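Local coordinates for DltD domain-containing protein (Beauveria bassiana, PDB 7D78) that is a thioesterase of the alpha/beta hydrolase fold that probably releases polyketide chains by closing them into medium-ring lactones, at residues V29-R41 with Y83-G95. Residues are numbered along the deposited sequence; the frame is centred on the assembly and turned at random. Where two conformers were deposited one is given.
Sequences VVECKTIDGIIIR and YIYDPRSIGDSDG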
loop_
_atom_site.group_PDB
_atom_site.type_symbol
_atom_site.label_atom_id
_atom_site.label_comp_id
_atom_site.label_asym_id
_atom_site.label_seq_id
_atom_site.Cartn_x
_atom_site.Cartn_y
_atom_site.Cartn_z
ATOM N N VAL A 29 28.243 1.091 13.521
ATOM C CA VAL A 29 26.968 1.707 13.187
ATOM C C VAL A 29 27.006 2.130 11.726
ATOM O O VAL A 29 27.960 2.771 11.278
ATOM C CB VAL A 29 26.688 2.904 14.106
ATOM C CG1 VAL A 29 25.497 3.686 13.588
ATOM C CG2 VAL A 29 26.424 2.434 15.528
ATOM N N VAL A 30 25.988 1.749 10.964
ATOM C CA VAL A 30 25.908 2.115 9.558
ATOM C C VAL A 30 24.515 2.680 9.302
ATOM O O VAL A 30 23.511 2.077 9.699
ATOM C CB VAL A 30 26.223 0.918 8.634
ATOM C CG1 VAL A 30 25.661 1.140 7.224
ATOM C CG2 VAL A 30 27.751 0.710 8.554
ATOM N N GLU A 31 24.466 3.845 8.659
ATOM C CA GLU A 31 23.232 4.558 8.363
ATOM C C GLU A 31 22.974 4.535 6.865
ATOM O O GLU A 31 23.907 4.689 6.070
ATOM C CB GLU A 31 23.324 6.012 8.847
ATOM C CG GLU A 31 23.781 6.111 10.289
ATOM C CD GLU A 31 23.661 7.508 10.858
ATOM O OE1 GLU A 31 23.775 8.475 10.081
ATOM O OE2 GLU A 31 23.457 7.625 12.087
ATOM N N CYS A 32 21.711 4.342 6.482
ATOM C CA CYS A 32 21.304 4.336 5.079
ATOM C C CYS A 32 20.236 5.405 4.883
ATOM O O CYS A 32 19.282 5.477 5.666
ATOM C CB CYS A 32 20.743 2.971 4.649
ATOM S SG CYS A 32 21.732 1.510 5.058
ATOM N N LYS A 33 20.395 6.225 3.846
ATOM C CA LYS A 33 19.436 7.275 3.533
ATOM C C LYS A 33 18.364 6.743 2.591
ATOM O O LYS A 33 18.646 5.927 1.710
ATOM C CB LYS A 33 20.125 8.477 2.878
ATOM C CG LYS A 33 20.974 9.327 3.814
ATOM C CD LYS A 33 21.075 10.763 3.319
ATOM C CE LYS A 33 19.696 11.327 3.000
ATOM N NZ LYS A 33 19.717 12.790 2.683
ATOM N N THR A 34 17.141 7.223 2.770
ATOM C CA THR A 34 16.023 6.864 1.911
ATOM C C THR A 34 15.774 7.991 0.920
ATOM O O THR A 34 16.282 9.103 1.079
ATOM C CB THR A 34 14.763 6.615 2.739
ATOM O OG1 THR A 34 14.409 7.839 3.397
ATOM C CG2 THR A 34 15.009 5.521 3.772
ATOM N N ILE A 35 14.961 7.710 -0.105
ATOM C CA ILE A 35 14.736 8.751 -1.110
ATOM C C ILE A 35 13.995 9.962 -0.538
ATOM O O ILE A 35 14.138 11.070 -1.069
ATOM C CB ILE A 35 14.006 8.203 -2.352
ATOM C CG1 ILE A 35 12.607 7.689 -1.992
ATOM C CG2 ILE A 35 14.847 7.108 -3.024
ATOM C CD1 ILE A 35 11.798 7.319 -3.210
ATOM N N ASP A 36 13.234 9.811 0.550
ATOM C CA ASP A 36 12.609 10.983 1.162
ATOM C C ASP A 36 13.473 11.625 2.253
ATOM O O ASP A 36 13.022 12.567 2.916
ATOM C CB ASP A 36 11.200 10.635 1.695
ATOM C CG ASP A 36 11.215 9.767 2.955
ATOM O OD1 ASP A 36 12.276 9.257 3.363
ATOM O OD2 ASP A 36 10.132 9.586 3.551
ATOM N N GLY A 37 14.703 11.162 2.443
ATOM C CA GLY A 37 15.635 11.831 3.339
ATOM C C GLY A 37 15.676 11.320 4.770
ATOM O O GLY A 37 16.379 11.904 5.601
ATOM N N ILE A 38 14.952 10.269 5.085
ATOM C CA ILE A 38 14.967 9.649 6.409
ATOM C C ILE A 38 16.243 8.821 6.536
ATOM O O ILE A 38 16.756 8.294 5.540
ATOM C CB ILE A 38 13.682 8.796 6.577
ATOM C CG1 ILE A 38 12.616 9.572 7.348
ATOM C CG2 ILE A 38 13.927 7.444 7.231
ATOM C CD1 ILE A 38 12.290 10.899 6.731
ATOM N N ILE A 39 16.796 8.744 7.745
ATOM C CA ILE A 39 17.986 7.936 8.012
ATOM C C ILE A 39 17.568 6.655 8.722
ATOM O O ILE A 39 16.978 6.707 9.806
ATOM C CB ILE A 39 19.010 8.701 8.867
ATOM C CG1 ILE A 39 19.336 10.058 8.251
ATOM C CG2 ILE A 39 20.266 7.852 9.077
ATOM C CD1 ILE A 39 20.396 10.008 7.225
ATOM N N ILE A 40 17.898 5.505 8.124
ATOM C CA ILE A 40 17.758 4.200 8.769
ATOM C C ILE A 40 19.083 3.876 9.450
ATOM O O ILE A 40 20.147 4.032 8.841
ATOM C CB ILE A 40 17.404 3.111 7.738
ATOM C CG1 ILE A 40 16.064 3.418 7.047
ATOM C CG2 ILE A 40 17.454 1.714 8.367
ATOM C CD1 ILE A 40 14.882 3.404 7.981
ATOM N N ARG A 41 19.032 3.409 10.698
ATOM C CA ARG A 41 20.234 3.107 11.467
ATOM C C ARG A 41 20.288 1.633 11.843
ATOM O O ARG A 41 19.266 1.028 12.185
ATOM C CB ARG A 41 20.310 3.984 12.748
ATOM C CG ARG A 41 20.291 5.478 12.408
ATOM C CD ARG A 41 20.631 6.401 13.578
ATOM N NE ARG A 41 20.758 7.769 13.070
ATOM C CZ ARG A 41 19.720 8.565 12.834
ATOM N NH1 ARG A 41 18.487 8.133 13.097
ATOM N NH2 ARG A 41 19.906 9.786 12.345
ATOM N N TYR A 83 23.879 -6.899 8.176
ATOM C CA TYR A 83 23.306 -5.622 8.594
ATOM C C TYR A 83 21.972 -5.893 9.274
ATOM O O TYR A 83 21.047 -6.406 8.638
ATOM C CB TYR A 83 23.106 -4.700 7.386
ATOM C CG TYR A 83 22.650 -3.278 7.699
ATOM C CD1 TYR A 83 23.361 -2.486 8.582
ATOM C CD2 TYR A 83 21.536 -2.718 7.062
ATOM C CE1 TYR A 83 22.979 -1.179 8.852
ATOM C CE2 TYR A 83 21.145 -1.400 7.315
ATOM C CZ TYR A 83 21.873 -0.636 8.222
ATOM O OH TYR A 83 21.514 0.673 8.506
ATOM N N ILE A 84 21.887 -5.602 10.572
ATOM C CA ILE A 84 20.614 -5.554 11.287
ATOM C C ILE A 84 20.265 -4.090 11.489
ATOM O O ILE A 84 21.122 -3.295 11.893
ATOM C CB ILE A 84 20.679 -6.283 12.642
ATOM C CG1 ILE A 84 21.656 -7.457 12.622
ATOM C CG2 ILE A 84 19.296 -6.767 13.066
ATOM C CD1 ILE A 84 21.822 -8.066 13.995
ATOM N N TYR A 85 19.017 -3.722 11.218
ATOM C CA TYR A 85 18.634 -2.318 11.277
ATOM C C TYR A 85 17.273 -2.166 11.941
ATOM O O TYR A 85 16.462 -3.099 11.978
ATOM C CB TYR A 85 18.617 -1.675 9.864
ATOM C CG TYR A 85 17.475 -2.189 8.998
ATOM C CD1 TYR A 85 17.602 -3.377 8.287
ATOM C CD2 TYR A 85 16.262 -1.506 8.930
ATOM C CE1 TYR A 85 16.548 -3.874 7.515
ATOM C CE2 TYR A 85 15.202 -1.990 8.175
ATOM C CZ TYR A 85 15.352 -3.171 7.471
ATOM O OH TYR A 85 14.309 -3.631 6.720
ATOM N N ASP A 86 17.053 -0.973 12.498
ATOM C CA ASP A 86 15.739 -0.573 12.989
ATOM C C ASP A 86 14.932 -0.008 11.833
ATOM O O ASP A 86 15.357 0.983 11.223
ATOM C CB ASP A 86 15.860 0.477 14.091
ATOM C CG ASP A 86 16.401 -0.098 15.403
ATOM O OD1 ASP A 86 16.177 -1.294 15.669
ATOM O OD2 ASP A 86 17.015 0.662 16.183
ATOM N N PRO A 87 13.783 -0.585 11.491
ATOM C CA PRO A 87 12.997 -0.031 10.383
ATOM C C PRO A 87 12.507 1.379 10.692
ATOM O O PRO A 87 12.581 1.877 11.816
ATOM C CB PRO A 87 11.824 -1.016 10.239
ATOM C CG PRO A 87 12.316 -2.300 10.905
ATOM C CD PRO A 87 13.167 -1.801 12.053
ATOM N N ARG A 88 11.982 2.016 9.649
ATOM C CA ARG A 88 11.460 3.376 9.733
ATOM C C ARG A 88 10.533 3.568 10.932
ATOM O O ARG A 88 9.636 2.757 11.175
ATOM C CB ARG A 88 10.712 3.698 8.438
ATOM C CG ARG A 88 10.089 5.098 8.427
ATOM C CD ARG A 88 9.290 5.306 7.165
ATOM N NE ARG A 88 10.141 5.312 5.982
ATOM C CZ ARG A 88 10.424 6.402 5.279
ATOM N NH1 ARG A 88 9.931 7.570 5.652
ATOM N NH2 ARG A 88 11.200 6.323 4.207
ATOM N N SER A 89 10.781 4.644 11.693
ATOM C CA SER A 89 10.009 5.121 12.845
ATOM C C SER A 89 10.162 4.244 14.083
ATOM O O SER A 89 9.410 4.428 15.052
ATOM C CB SER A 89 8.513 5.283 12.518
ATOM O OG SER A 89 7.831 4.054 12.679
ATOM N N ILE A 90 11.129 3.319 14.089
ATOM C CA ILE A 90 11.348 2.370 15.171
ATOM C C ILE A 90 12.766 2.545 15.711
ATOM O O ILE A 90 13.708 2.755 14.941
ATOM C CB ILE A 90 11.134 0.923 14.674
ATOM C CG1 ILE A 90 9.678 0.723 14.248
ATOM C CG2 ILE A 90 11.584 -0.097 15.721
ATOM C CD1 ILE A 90 9.426 -0.575 13.503
ATOM N N GLY A 91 12.911 2.459 17.032
ATOM C CA GLY A 91 14.236 2.351 17.619
ATOM C C GLY A 91 15.079 3.563 17.290
ATOM O O GLY A 91 14.657 4.710 17.476
ATOM N N ASP A 92 16.285 3.306 16.777
ATOM C CA ASP A 92 17.259 4.357 16.515
ATOM C C ASP A 92 16.992 5.113 15.217
ATOM O O ASP A 92 17.649 6.130 14.970
ATOM C CB ASP A 92 18.688 3.769 16.465
ATOM C CG ASP A 92 19.220 3.347 17.844
ATOM O OD1 ASP A 92 18.702 3.816 18.882
ATOM O OD2 ASP A 92 20.179 2.543 17.879
ATOM N N SER A 93 16.064 4.648 14.377
ATOM C CA SER A 93 15.930 5.200 13.037
ATOM C C SER A 93 14.983 6.394 12.995
ATOM O O SER A 93 14.070 6.526 13.814
ATOM C CB SER A 93 15.438 4.131 12.060
ATOM O OG SER A 93 16.385 3.098 11.954
ATOM N N ASP A 94 15.216 7.264 12.015
ATOM C CA ASP A 94 14.273 8.332 11.704
ATOM C C ASP A 94 12.902 7.761 11.355
ATOM O O ASP A 94 12.748 6.579 11.042
ATOM C CB ASP A 94 14.756 9.155 10.510
ATOM C CG ASP A 94 15.975 9.990 10.814
ATOM O OD1 ASP A 94 16.407 10.039 11.979
ATOM O OD2 ASP A 94 16.490 10.607 9.859
ATOM N N GLY A 95 11.902 8.635 11.373
ATOM C CA GLY A 95 10.589 8.281 10.872
ATOM C C GLY A 95 9.501 8.779 11.798
ATOM O O GLY A 95 9.537 8.499 13.000
HETATM O O HOH W 1 18.065 12.124 12.606
#
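The N-terminal hairpin of an alpha/beta hydrolase sheet, strands 29-33 and 39-41, meets strand 83-86 and the loop after it, with R41 and D94 carrying much of the contact. R41 NH1 donates to D92 O (2.9 Å), in the carbonyl plane, and in a salt bridge to D94 OD1 (3.0 Å), met from above the carboxylate; NE turns back to a second salt bridge with E31 OE2. The arm reaches them extended from CG to NE, and a water joins NH2 to D94 OD1. The other carboxylate oxygen, D94 OD2, takes I39 N at 2.8 Å, while D94 N returns a bond to I39 O. With a leucine in place of R41, D94 and E31 would probably lose their shared cation and D92 O its donor. Strand 28-33 forms one edge of the sheet and strand 39-45 runs antiparallel to 81-86; S93 OG extends the seam, accepting R41 N almost straight (176°). I40 CG2 meets Y85 CD2 obliquely (3.5 Å). At the hairpin turn, R88 salt-bridges D36 end-on, NH1 on the syn lone pair of OD2 (2.9 Å), NH2 on OD1 from above the carboxylate plane, with I38 CG2 over the guanidinium face; D109 also pairs with R88. Y83 OH meets V30 O (2.7 Å) from above its carbonyl plane.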